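Local coordinates for 457aa long hypothetical protein (Pyrococcus horikoshii, PDB 2CSU) that is of unknown function but, by its domain make-up, belongs with the CoA-binding and succinyl-CoA ligase-like proteins, at residues 11-16 / 26-31; 65-70 / 91-96; 321-326 / 364-369; 332-337 / 357-362. One frame throughout, in Å; residues are numbered along the deposited sequence.

Interaction 1. Residues 11-16 / 26-31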
loop_
_atom_site.group_PDB
_atom_site.type_symbol
_atom_site.label_atom_id
_atom_site.label_comp_id
_atom_site.label_asym_id
_atom_site.label_seq_id
_atom_site.Cartn_x
_atom_site.Cartn_y
_atom_site.Cartn_z
ATOM N N ILE A 11 -33.465 -0.585 17.201
ATOM C CA ILE A 11 -32.608 -1.755 17.077
ATOM C C ILE A 11 -32.614 -2.634 18.309
ATOM O O ILE A 11 -32.471 -2.153 19.426
ATOM C CB ILE A 11 -31.131 -1.369 16.824
ATOM C CG1 ILE A 11 -31.019 -0.414 15.641
ATOM C CG2 ILE A 11 -30.307 -2.625 16.591
ATOM C CD1 ILE A 11 -29.602 0.054 15.373
ATOM N N ALA A 12 -32.769 -3.932 18.094
ATOM C CA ALA A 12 -32.739 -4.891 19.183
ATOM C C ALA A 12 -31.459 -5.694 19.019
ATOM O O ALA A 12 -31.217 -6.288 17.958
ATOM C CB ALA A 12 -33.964 -5.827 19.123
ATOM N N VAL A 13 -30.607 -5.680 20.037
ATOM C CA VAL A 13 -29.392 -6.474 19.945
ATOM C C VAL A 13 -29.623 -7.655 20.863
ATOM O O VAL A 13 -29.554 -7.536 22.083
ATOM C CB VAL A 13 -28.150 -5.696 20.375
ATOM C CG1 VAL A 13 -26.916 -6.573 20.181
ATOM C CG2 VAL A 13 -28.017 -4.425 19.535
ATOM N N ILE A 14 -29.933 -8.798 20.264
ATOM C CA ILE A 14 -30.224 -9.990 21.040
ATOM C C ILE A 14 -28.937 -10.742 21.308
ATOM O O ILE A 14 -28.346 -11.327 20.413
ATOM C CB ILE A 14 -31.270 -10.848 20.289
ATOM C CG1 ILE A 14 -32.438 -9.931 19.889
ATOM C CG2 ILE A 14 -31.748 -12.010 21.168
ATOM C CD1 ILE A 14 -33.591 -10.609 19.157
ATOM N N GLY A 15 -28.493 -10.697 22.554
ATOM C CA GLY A 15 -27.251 -11.342 22.910
ATOM C C GLY A 15 -26.280 -10.282 23.401
ATOM O O GLY A 15 -25.106 -10.556 23.631
ATOM N N ALA A 16 -26.767 -9.054 23.546
ATOM C CA ALA A 16 -25.916 -7.978 24.054
ATOM C C ALA A 16 -25.335 -8.533 25.351
ATOM O O ALA A 16 -26.046 -9.179 26.134
ATOM C CB ALA A 16 -26.746 -6.717 24.326
ATOM N N GLU A 26 -19.307 -6.458 21.836
ATOM C CA GLU A 26 -18.807 -5.488 20.866
ATOM C C GLU A 26 -19.917 -4.871 20.022
ATOM O O GLU A 26 -19.853 -3.700 19.644
ATOM C CB GLU A 26 -17.793 -6.148 19.924
ATOM C CG GLU A 26 -16.505 -6.649 20.557
ATOM C CD GLU A 26 -15.717 -5.558 21.265
ATOM O OE1 GLU A 26 -15.726 -4.397 20.789
ATOM O OE2 GLU A 26 -15.070 -5.875 22.292
ATOM N N VAL A 27 -20.930 -5.665 19.702
ATOM C CA VAL A 27 -22.017 -5.166 18.888
ATOM C C VAL A 27 -22.789 -4.074 19.632
ATOM O O VAL A 27 -23.068 -3.004 19.074
ATOM C CB VAL A 27 -22.990 -6.304 18.501
ATOM C CG1 VAL A 27 -24.178 -5.735 17.773
ATOM C CG2 VAL A 27 -22.273 -7.347 17.644
ATOM N N PHE A 28 -23.146 -4.342 20.887
ATOM C CA PHE A 28 -23.878 -3.304 21.596
ATOM C C PHE A 28 -22.991 -2.085 21.850
ATOM O O PHE A 28 -23.418 -0.938 21.801
ATOM C CB PHE A 28 -24.359 -3.892 22.925
ATOM C CG PHE A 28 -25.338 -2.958 23.573
ATOM C CD1 PHE A 28 -26.556 -2.703 22.954
ATOM C CD2 PHE A 28 -25.030 -2.367 24.786
ATOM C CE1 PHE A 28 -27.471 -1.854 23.561
ATOM C CE2 PHE A 28 -25.955 -1.519 25.389
ATOM C CZ PHE A 28 -27.177 -1.260 24.781
ATOM N N LYS A 29 -21.716 -2.375 22.168
ATOM C CA LYS A 29 -20.761 -1.296 22.382
ATOM C C LYS A 29 -20.704 -0.364 21.172
ATOM O O LYS A 29 -20.735 0.855 21.279
ATOM C CB LYS A 29 -19.386 -1.919 22.617
ATOM C CG LYS A 29 -18.250 -0.977 22.213
ATOM C CD LYS A 29 -17.070 -1.039 23.183
ATOM C CE LYS A 29 -15.874 -1.806 22.606
ATOM N NZ LYS A 29 -15.485 -2.876 23.523
ATOM N N ASN A 30 -20.578 -0.986 19.989
ATOM C CA ASN A 30 -20.518 -0.193 18.769
ATOM C C ASN A 30 -21.827 0.561 18.528
ATOM O O ASN A 30 -21.846 1.661 17.994
ATOM C CB ASN A 30 -20.234 -1.135 17.600
ATOM C CG ASN A 30 -18.800 -1.594 17.667
ATOM O OD1 ASN A 30 -17.884 -0.822 17.935
ATOM N ND2 ASN A 30 -18.609 -2.895 17.398
ATOM N N LEU A 31 -22.971 -0.025 18.865
ATOM C CA LEU A 31 -24.239 0.640 18.599
ATOM C C LEU A 31 -24.563 1.760 19.582
ATOM O O LEU A 31 -25.582 2.442 19.434
ATOM C CB LEU A 31 -25.384 -0.385 18.570
ATOM C CG LEU A 31 -25.304 -1.312 17.347
ATOM C CD1 LEU A 31 -26.429 -2.336 17.368
ATOM C CD2 LEU A 31 -25.372 -0.463 16.082
#
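Val13 and Leu31 carry the centre of this contact, a wholly apolar seam between strand 11-14 and helix 26-31. Four branched side chains meet there by their methyl groups. Val13 spreads its two arms along the helix: CG1 meets Val27 CG1 at 3.7 Å, while CG2 presses against Leu31 CD1 at 3.4 Å, tighter than usual for two methyls. With CG1 anti to the backbone N (chi1 -177°), the valine straddles two successive turns, which a beta-branched residue does well from a strand. The same Leu31 CD1 also receives Ile11 CG2 at 4.0 Å, so one leucine methyl bridges both inward-pointing residues of the strand.

The aromatic part is Phe28. Val13 CG2 comes to the edge of its ring, near the ring plane, 4.1 Å from CD1. Just past the strand, a type II turn from Val13 to Ala16 brings Ala16 round to the helix and sets its CB 4.0 Å from Phe28 CB; a small methyl suits this point, where the two backbones come nearest.

The axes run nearly antiparallel, 156° apart, as expected of the first strand and helix of a Rossmann-like beta-alpha-beta unit, completed by strand 38-42. Val39 and Pro41 of that strand also touch Phe28. With no hydrogen bond across it, the seam is held by shape and by exclusion of water.

Interaction 2. Residues 65-70 / 91-96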
loop_
_atom_site.group_PDB
_atom_site.type_symbol
_atom_site.label_atom_id
_atom_site.label_comp_id
_atom_site.label_asym_id
_atom_site.label_seq_id
_atom_site.Cartn_x
_atom_site.Cartn_y
_atom_site.Cartn_z
ATOM N N ILE A 65 -39.579 -2.113 17.038
ATOM C CA ILE A 65 -38.292 -2.569 16.532
ATOM C C ILE A 65 -38.398 -2.955 15.050
ATOM O O ILE A 65 -39.258 -3.721 14.640
ATOM C CB ILE A 65 -37.869 -3.790 17.355
ATOM C CG1 ILE A 65 -37.788 -3.437 18.844
ATOM C CG2 ILE A 65 -36.482 -4.288 16.901
ATOM C CD1 ILE A 65 -36.727 -2.372 19.144
ATOM N N ASP A 66 -37.519 -2.348 14.225
ATOM C CA ASP A 66 -37.502 -2.726 12.813
ATOM C C ASP A 66 -36.197 -3.418 12.412
ATOM O O ASP A 66 -36.028 -3.889 11.298
ATOM C CB ASP A 66 -37.762 -1.488 11.937
ATOM C CG ASP A 66 -36.722 -0.406 12.201
ATOM O OD1 ASP A 66 -36.170 -0.395 13.302
ATOM O OD2 ASP A 66 -36.514 0.436 11.327
ATOM N N LEU A 67 -35.246 -3.449 13.367
ATOM C CA LEU A 67 -33.995 -4.165 13.113
ATOM C C LEU A 67 -33.483 -4.858 14.376
ATOM O O LEU A 67 -33.432 -4.277 15.450
ATOM C CB LEU A 67 -32.950 -3.163 12.627
ATOM C CG LEU A 67 -31.551 -3.776 12.534
ATOM C CD1 LEU A 67 -31.485 -4.888 11.487
ATOM C CD2 LEU A 67 -30.482 -2.760 12.137
ATOM N N ALA A 68 -33.067 -6.106 14.196
ATOM C CA ALA A 68 -32.515 -6.868 15.303
ATOM C C ALA A 68 -31.238 -7.552 14.876
ATOM O O ALA A 68 -31.114 -8.000 13.738
ATOM C CB ALA A 68 -33.522 -7.913 15.789
ATOM N N ILE A 69 -30.286 -7.632 15.798
ATOM C CA ILE A 69 -29.032 -8.298 15.531
ATOM C C ILE A 69 -29.018 -9.521 16.430
ATOM O O ILE A 69 -29.100 -9.400 17.658
ATOM C CB ILE A 69 -27.816 -7.433 15.892
ATOM C CG1 ILE A 69 -27.977 -6.001 15.345
ATOM C CG2 ILE A 69 -26.552 -8.113 15.379
ATOM C CD1 ILE A 69 -28.342 -5.908 13.875
ATOM N N ILE A 70 -28.938 -10.702 15.831
ATOM C CA ILE A 70 -28.915 -11.910 16.615
ATOM C C ILE A 70 -27.479 -12.367 16.771
ATOM O O ILE A 70 -26.817 -12.758 15.807
ATOM C CB ILE A 70 -29.793 -12.988 15.973
ATOM C CG1 ILE A 70 -31.243 -12.479 15.924
ATOM C CG2 ILE A 70 -29.688 -14.281 16.760
ATOM C CD1 ILE A 70 -32.283 -13.486 15.410
ATOM N N GLY A 91 -36.047 -6.372 9.582
ATOM C CA GLY A 91 -34.810 -6.998 9.128
ATOM C C GLY A 91 -34.004 -7.593 10.287
ATOM O O GLY A 91 -34.014 -7.107 11.410
ATOM N N VAL A 92 -33.317 -8.713 9.985
ATOM C CA VAL A 92 -32.499 -9.362 11.006
ATOM C C VAL A 92 -31.088 -9.674 10.490
ATOM O O VAL A 92 -30.900 -10.243 9.422
ATOM C CB VAL A 92 -33.198 -10.656 11.430
ATOM C CG1 VAL A 92 -32.359 -11.379 12.483
ATOM C CG2 VAL A 92 -34.566 -10.340 12.009
ATOM N N VAL A 93 -30.097 -9.290 11.284
ATOM C CA VAL A 93 -28.722 -9.604 10.979
ATOM C C VAL A 93 -28.363 -10.700 11.971
ATOM O O VAL A 93 -28.426 -10.491 13.195
ATOM C CB VAL A 93 -27.760 -8.429 11.226
ATOM C CG1 VAL A 93 -26.324 -8.935 11.066
ATOM C CG2 VAL A 93 -28.043 -7.269 10.248
ATOM N N ILE A 94 -28.011 -11.867 11.443
ATOM C CA ILE A 94 -27.630 -13.012 12.266
ATOM C C ILE A 94 -26.119 -13.134 12.207
ATOM O O ILE A 94 -25.556 -13.570 11.197
ATOM C CB ILE A 94 -28.263 -14.341 11.744
ATOM C CG1 ILE A 94 -29.792 -14.255 11.816
ATOM C CG2 ILE A 94 -27.776 -15.532 12.590
ATOM C CD1 ILE A 94 -30.498 -15.465 11.253
ATOM N N ILE A 95 -25.465 -12.738 13.292
ATOM C CA ILE A 95 -24.018 -12.787 13.369
ATOM C C ILE A 95 -23.563 -14.211 13.613
ATOM O O ILE A 95 -22.571 -14.665 13.057
ATOM C CB ILE A 95 -23.500 -11.884 14.517
ATOM C CG1 ILE A 95 -23.666 -10.416 14.133
ATOM C CG2 ILE A 95 -22.054 -12.212 14.835
ATOM C CD1 ILE A 95 -22.867 -10.004 12.915
ATOM N N THR A 96 -24.321 -14.918 14.434
ATOM C CA THR A 96 -24.007 -16.294 14.792
ATOM C C THR A 96 -23.721 -17.262 13.643
ATOM O O THR A 96 -24.405 -17.272 12.616
ATOM C CB THR A 96 -25.130 -16.861 15.644
ATOM O OG1 THR A 96 -25.402 -15.934 16.698
ATOM C CG2 THR A 96 -24.730 -18.226 16.243
#
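Ile70 has CG1 anti to its carbonyl carbon (chi1 -62°) and a chain extended to CD1, and this carries CD1 across to Val92 CG1, 3.6 Å away on the neighbouring strand. Val92 answers with CG1 anti to the backbone N (chi1 179°), so the two branches converge on the sheet face that also bears Ala68 and Ile94. On the other face Ile69 bends at its second torsion, bringing CD1 to Val93 CB at 3.7 Å; the two run alongside each other from the same face. Its other branch, CG2, reaches Ile95 CG1 at 3.9 Å. Leu67 turns CD1 over Gly91, 3.4 Å from the carbonyl O, where glycine presents no side chain.

Between the two packed faces runs a regular parallel ladder. Each strand alternately gives and receives: Gly91 N donates to Asp66 O, Ala68 N to Gly91 O, Val93 N to Ala68 O, Ile70 N to Val93 O at 2.7 Å, and Ile95 N to Ile70 O at 2.9 Å. The three middle bonds are nearly straight and meet their carbonyls almost head-on, whereas Gly91 N stands 33° from the plane of the Asp66 carbonyl.

Asp66 turns its carboxylate to the backbone N atoms of Lys9 and Gly10, and Thr96 OG1 bonds Val72 O. Helix 74-87 makes the crossover between the strands and covers the Ala68 and Ile70 face. Beta-branched residues favour extended backbone, and here the five backbone bonds satisfy the peptide groups facing this seam while the branched side chains fill both faces.

Interaction 3. Residues 321-326 / 364-369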
loop_
_atom_site.group_PDB
_atom_site.type_symbol
_atom_site.label_atom_id
_atom_site.label_comp_id
_atom_site.label_asym_id
_atom_site.label_seq_id
_atom_site.Cartn_x
_atom_site.Cartn_y
_atom_site.Cartn_z
ATOM N N ALA A 321 -3.234 13.007 -23.816
ATOM C CA ALA A 321 -3.781 14.039 -24.686
ATOM C C ALA A 321 -2.686 14.855 -25.374
ATOM O O ALA A 321 -1.527 14.845 -24.953
ATOM C CB ALA A 321 -4.692 14.963 -23.884
ATOM N N THR A 322 -3.058 15.539 -26.452
ATOM C CA THR A 322 -2.117 16.388 -27.178
ATOM C C THR A 322 -2.573 17.797 -26.851
ATOM O O THR A 322 -3.710 18.164 -27.146
ATOM C CB THR A 322 -2.187 16.184 -28.709
ATOM O OG1 THR A 322 -1.893 14.820 -29.032
ATOM C CG2 THR A 322 -1.170 17.088 -29.404
ATOM N N LEU A 323 -1.695 18.571 -26.222
ATOM C CA LEU A 323 -2.022 19.933 -25.819
ATOM C C LEU A 323 -1.999 20.936 -26.969
ATOM O O LEU A 323 -1.431 20.663 -28.025
ATOM C CB LEU A 323 -1.046 20.391 -24.732
ATOM C CG LEU A 323 -0.848 19.434 -23.549
ATOM C CD1 LEU A 323 0.098 20.058 -22.542
ATOM C CD2 LEU A 323 -2.197 19.112 -22.910
ATOM N N GLU A 324 -2.631 22.091 -26.763
ATOM C CA GLU A 324 -2.638 23.145 -27.779
ATOM C C GLU A 324 -1.359 23.957 -27.621
ATOM O O GLU A 324 -0.803 24.029 -26.522
ATOM C CB GLU A 324 -3.863 24.054 -27.623
ATOM C CG GLU A 324 -5.156 23.422 -28.117
ATOM C CD GLU A 324 -6.250 24.436 -28.406
ATOM O OE1 GLU A 324 -6.559 25.252 -27.514
ATOM O OE2 GLU A 324 -6.808 24.407 -29.526
ATOM N N GLU A 325 -0.880 24.556 -28.709
ATOM C CA GLU A 325 0.324 25.371 -28.585
ATOM C C GLU A 325 0.134 26.507 -27.578
ATOM O O GLU A 325 1.010 26.832 -26.787
ATOM C CB GLU A 325 0.653 25.946 -29.964
ATOM C CG GLU A 325 2.004 25.460 -30.491
ATOM C CD GLU A 325 3.111 26.051 -29.651
ATOM O OE1 GLU A 325 3.373 25.532 -28.576
ATOM O OE2 GLU A 325 3.707 27.039 -30.082
ATOM N N LYS A 326 -1.046 27.148 -27.657
ATOM C CA LYS A 326 -1.333 28.248 -26.743
ATOM C C LYS A 326 -1.067 27.854 -25.289
ATOM O O LYS A 326 -0.479 28.590 -24.507
ATOM C CB LYS A 326 -2.801 28.639 -26.915
ATOM C CG LYS A 326 -3.116 29.111 -28.336
ATOM C CD LYS A 326 -4.595 28.943 -28.689
ATOM C CE LYS A 326 -4.801 28.388 -30.103
ATOM N NZ LYS A 326 -5.867 27.391 -30.088
ATOM N N LEU A 364 -6.649 21.909 -17.418
ATOM C CA LEU A 364 -8.096 21.696 -17.353
ATOM C C LEU A 364 -8.857 22.556 -18.369
ATOM O O LEU A 364 -10.014 22.282 -18.681
ATOM C CB LEU A 364 -8.619 21.999 -15.942
ATOM C CG LEU A 364 -8.272 21.033 -14.800
ATOM C CD1 LEU A 364 -8.673 21.646 -13.480
ATOM C CD2 LEU A 364 -8.979 19.700 -14.997
ATOM N N GLN A 365 -8.210 23.599 -18.880
ATOM C CA GLN A 365 -8.852 24.480 -19.853
ATOM C C GLN A 365 -8.573 24.043 -21.285
ATOM O O GLN A 365 -9.300 24.414 -22.217
ATOM C CB GLN A 365 -8.394 25.928 -19.645
ATOM C CG GLN A 365 -9.211 26.683 -18.607
ATOM C CD GLN A 365 -8.615 28.041 -18.247
ATOM O OE1 GLN A 365 -9.088 28.708 -17.327
ATOM N NE2 GLN A 365 -7.569 28.451 -18.970
ATOM N N ASP A 366 -7.518 23.257 -21.467
ATOM C CA ASP A 366 -7.183 22.778 -22.797
ATOM C C ASP A 366 -8.324 21.878 -23.245
ATOM O O ASP A 366 -8.706 20.939 -22.547
ATOM C CB ASP A 366 -5.865 22.006 -22.780
ATOM C CG ASP A 366 -5.284 21.811 -24.168
ATOM O OD1 ASP A 366 -5.795 20.956 -24.916
ATOM O OD2 ASP A 366 -4.313 22.522 -24.514
ATOM N N PRO A 367 -8.894 22.163 -24.421
ATOM C CA PRO A 367 -10.005 21.386 -24.973
ATOM C C PRO A 367 -9.696 19.923 -25.273
ATOM O O PRO A 367 -10.611 19.143 -25.519
ATOM C CB PRO A 367 -10.366 22.163 -26.237
ATOM C CG PRO A 367 -9.021 22.695 -26.678
ATOM C CD PRO A 367 -8.456 23.203 -25.371
ATOM N N ASN A 368 -8.424 19.544 -25.255
ATOM C CA ASN A 368 -8.063 18.158 -25.549
ATOM C C ASN A 368 -7.837 17.300 -24.316
ATOM O O ASN A 368 -7.540 16.112 -24.429
ATOM C CB ASN A 368 -6.816 18.103 -26.436
ATOM C CG ASN A 368 -7.075 18.628 -27.833
ATOM O OD1 ASN A 368 -8.087 18.309 -28.451
ATOM N ND2 ASN A 368 -6.150 19.433 -28.344
ATOM N N VAL A 369 -7.962 17.904 -23.141
ATOM C CA VAL A 369 -7.777 17.180 -21.890
ATOM C C VAL A 369 -9.137 16.739 -21.361
ATOM O O VAL A 369 -10.043 17.558 -21.189
ATOM C CB VAL A 369 -7.077 18.063 -20.831
ATOM C CG1 VAL A 369 -6.943 17.303 -19.515
ATOM C CG2 VAL A 369 -5.694 18.479 -21.336
#
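Asp366 points its carboxylate at the backbone of Glu324, and the two acidic side chains cross with their carboxylate planes 82° apart. Glu324 N donates an almost straight bond, 2.8 Å long, to the syn lone pair of Asp366 OD2. With CG anti to the backbone N (chi1 -164°), Asp366 can also turn OD1 back to Asn368 N, 3.0 Å away, closing an Asx turn. OD2 has a further partner in Thr327 OG1, so both oxygens are engaged. An aspartate suits this place because its short arm gathers donors from two chain segments.

Glu324, at the N-cap position of helix 325-334, brings OE1 to 4.6 Å from Asp366 OD2, near but not in contact. Its chain runs roughly perpendicular to the Pro367 side chain, with OE1 3.5 Å from Pro367 CD; OE2 forms a salt bridge with Lys326 NZ, its hydrogen bond weak, which may partly offset the like charge. Asn368 reaches over from the turn and gives Thr322 O a weak, bent bond from ND2, at 3.0 Å. Beside these polar bonds Leu323 CD2 meets Val369 CG2 at 3.9 Å, a small apolar patch.

The contact ties the start of helix 325-334 to the end of helix 353-365, where a type I turn leads toward strand 371-377. Ala321 and Val369 rest on strand 295-300, touching Lys295 and Ala297, while Lys404 NZ bonds the carbonyls of both Leu364 and Val369.

Interaction 4. Residues 332-337 / 357-362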
loop_
_atom_site.group_PDB
_atom_site.type_symbol
_atom_site.label_atom_id
_atom_site.label_comp_id
_atom_site.label_asym_id
_atom_site.label_seq_id
_atom_site.Cartn_x
_atom_site.Cartn_y
_atom_site.Cartn_z
ATOM N N ARG A 332 5.514 27.242 -20.849
ATOM C CA ARG A 332 6.910 27.570 -21.108
ATOM C C ARG A 332 7.315 28.949 -20.573
ATOM O O ARG A 332 8.492 29.212 -20.356
ATOM C CB ARG A 332 7.137 27.506 -22.618
ATOM C CG ARG A 332 8.557 27.668 -23.099
ATOM C CD ARG A 332 8.717 26.804 -24.346
ATOM N NE ARG A 332 7.566 26.940 -25.235
ATOM C CZ ARG A 332 7.231 26.063 -26.179
ATOM N NH1 ARG A 332 7.959 24.968 -26.369
ATOM N NH2 ARG A 332 6.165 26.289 -26.939
ATOM N N SER A 333 6.343 29.826 -20.349
ATOM C CA SER A 333 6.654 31.162 -19.867
ATOM C C SER A 333 6.961 31.258 -18.377
ATOM O O SER A 333 7.855 32.005 -17.978
ATOM C CB SER A 333 5.521 32.124 -20.209
ATOM O OG SER A 333 4.430 31.947 -19.333
ATOM N N PHE A 334 6.252 30.500 -17.549
ATOM C CA PHE A 334 6.489 30.584 -16.114
ATOM C C PHE A 334 7.205 29.394 -15.487
ATOM O O PHE A 334 7.602 29.456 -14.325
ATOM C CB PHE A 334 5.167 30.837 -15.388
ATOM C CG PHE A 334 4.244 29.655 -15.373
ATOM C CD1 PHE A 334 4.328 28.704 -14.358
ATOM C CD2 PHE A 334 3.288 29.493 -16.370
ATOM C CE1 PHE A 334 3.464 27.599 -14.333
ATOM C CE2 PHE A 334 2.417 28.392 -16.362
ATOM C CZ PHE A 334 2.504 27.444 -15.341
ATOM N N LEU A 335 7.368 28.315 -16.243
ATOM C CA LEU A 335 8.054 27.135 -15.720
ATOM C C LEU A 335 9.540 27.181 -16.022
ATOM O O LEU A 335 9.968 27.890 -16.920
ATOM C CB LEU A 335 7.468 25.858 -16.319
ATOM C CG LEU A 335 6.038 25.518 -15.905
ATOM C CD1 LEU A 335 5.577 24.239 -16.623
ATOM C CD2 LEU A 335 5.990 25.362 -14.406
ATOM N N PRO A 336 10.348 26.430 -15.268
ATOM C CA PRO A 336 11.798 26.412 -15.494
ATOM C C PRO A 336 12.143 25.980 -16.924
ATOM O O PRO A 336 11.284 25.485 -17.663
ATOM C CB PRO A 336 12.297 25.416 -14.446
ATOM C CG PRO A 336 11.306 25.594 -13.329
ATOM C CD PRO A 336 9.993 25.659 -14.065
ATOM N N PRO A 337 13.413 26.160 -17.328
ATOM C CA PRO A 337 13.929 25.868 -18.666
ATOM C C PRO A 337 13.928 24.367 -19.007
ATOM O O PRO A 337 13.655 23.964 -20.129
ATOM C CB PRO A 337 15.345 26.429 -18.760
ATOM C CG PRO A 337 15.505 27.448 -17.643
ATOM C CD PRO A 337 14.389 26.965 -16.605
ATOM N N TYR A 357 -1.148 25.490 -9.241
ATOM C CA TYR A 357 -2.400 26.167 -9.576
ATOM C C TYR A 357 -2.464 26.513 -11.065
ATOM O O TYR A 357 -3.390 26.148 -11.775
ATOM C CB TYR A 357 -2.490 27.447 -8.737
ATOM C CG TYR A 357 -3.388 28.445 -9.388
ATOM C CD1 TYR A 357 -4.760 28.208 -9.455
ATOM C CD2 TYR A 357 -2.872 29.641 -9.891
ATOM C CE1 TYR A 357 -5.606 29.157 -10.011
ATOM C CE2 TYR A 357 -3.717 30.587 -10.456
ATOM C CZ TYR A 357 -5.078 30.344 -10.522
ATOM O OH TYR A 357 -5.921 31.260 -11.122
ATOM N N ARG A 358 -1.471 27.248 -11.548
ATOM C CA ARG A 358 -1.470 27.678 -12.938
ATOM C C ARG A 358 -1.502 26.531 -13.941
ATOM O O ARG A 358 -2.308 26.536 -14.870
ATOM C CB ARG A 358 -0.253 28.566 -13.218
ATOM C CG ARG A 358 -0.355 29.959 -12.615
ATOM C CD ARG A 358 0.890 30.780 -12.925
ATOM N NE ARG A 358 0.790 31.503 -14.194
ATOM C CZ ARG A 358 1.718 32.352 -14.631
ATOM N NH1 ARG A 358 2.806 32.568 -13.901
ATOM N NH2 ARG A 358 1.557 32.998 -15.782
ATOM N N THR A 359 -0.622 25.554 -13.757
ATOM C CA THR A 359 -0.563 24.417 -14.672
ATOM C C THR A 359 -1.872 23.612 -14.715
ATOM O O THR A 359 -2.326 23.209 -15.789
ATOM C CB THR A 359 0.596 23.469 -14.297
ATOM O OG1 THR A 359 1.837 24.186 -14.358
ATOM C CG2 THR A 359 0.651 22.301 -15.260
ATOM N N ALA A 360 -2.476 23.385 -13.553
ATOM C CA ALA A 360 -3.723 22.623 -13.477
ATOM C C ALA A 360 -4.840 23.358 -14.215
ATOM O O ALA A 360 -5.611 22.747 -14.966
ATOM C CB ALA A 360 -4.108 22.394 -12.015
ATOM N N LYS A 361 -4.912 24.670 -13.995
ATOM C CA LYS A 361 -5.903 25.530 -14.635
ATOM C C LYS A 361 -5.726 25.433 -16.148
ATOM O O LYS A 361 -6.678 25.163 -16.889
ATOM C CB LYS A 361 -5.702 26.979 -14.164
ATOM C CG LYS A 361 -6.662 28.004 -14.764
ATOM C CD LYS A 361 -6.615 29.332 -13.983
ATOM C CE LYS A 361 -6.914 30.533 -14.882
ATOM N NZ LYS A 361 -6.854 31.840 -14.150
ATOM N N LEU A 362 -4.494 25.639 -16.595
ATOM C CA LEU A 362 -4.161 25.570 -18.007
ATOM C C LEU A 362 -4.492 24.216 -18.622
ATOM O O LEU A 362 -5.028 24.152 -19.728
ATOM C CB LEU A 362 -2.672 25.869 -18.214
ATOM C CG LEU A 362 -2.250 27.339 -18.228
ATOM C CD1 LEU A 362 -0.749 27.465 -18.036
ATOM C CD2 LEU A 362 -2.690 27.952 -19.552
HETATM O O HOH W 1 3.623 34.104 -17.041
#
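Phe334 and Arg358 lie flat against each other, ring and guanidinium planes only 17° apart, and their side chains run antiparallel as they overlap. The stack is offset: Arg358 CZ sits 4.2 Å from the ring centroid and 34° off the normal, an off-centre cation-pi contact. Directly over the ring is instead Arg358 CD, whose CH-pi contact with the centroid spans 4.1 Å. A bend at chi3 (88°) lays the arginine over the phenylalanine, whose CB in turn approaches NH1 to 3.3 Å. Arginine fits here because its aliphatic stem and its flat cation can both use one aromatic face.

The inner part of the contact is close-packed. The Phe334 ring edge is met near its plane by Leu362 CD1, 3.7 Å from CE2, and by Thr359 OG1, 3.5 Å from CZ. That hydroxyl bonds to Asp355 O within its own helix, so a threonine can face the hydrocarbon edge with its polar atom satisfied.

Outward, direct packing gives way to water. Arg358 NH2 donates to a water at 2.7 Å, and this water donates to Ser333 OG at 3.2 Å. Arg358 and Ser333 are both exposed, as their polar groups would suggest, and this water bridges the two segments, which share no direct hydrogen bond.

The contact joins the end of helix 325-334 to the middle of helix 353-365. Leu331 of the former touches both Thr359 and Leu362, Met347 touches both Leu335 and Thr359, and Met299 of strand 295-300 packs against Thr359 and Ala360, while helix 388-400 flanks Tyr357 and Ala360.

In the fold
The four contacts form two pairs at opposite sides of the chain's centre. Interactions 1 and 2 come first along the chain, in series, their centres 10 Å apart in the range of the CoA-binding domain; strands 10-14 and 67-70 are neighbours in one parallel sheet, joined through the backbone of Ala12. Interactions 3 and 4, with centres 13 Å apart, belong to the Ligase-CoA domain range and share helices 325-334 and 353-365, interaction 4 falling within the span between the segments of interaction 3. The pairs lie about 55 to 57 Å apart between centres and never touch, so each pair belongs to packing within its own alpha/beta part of this multidomain chain.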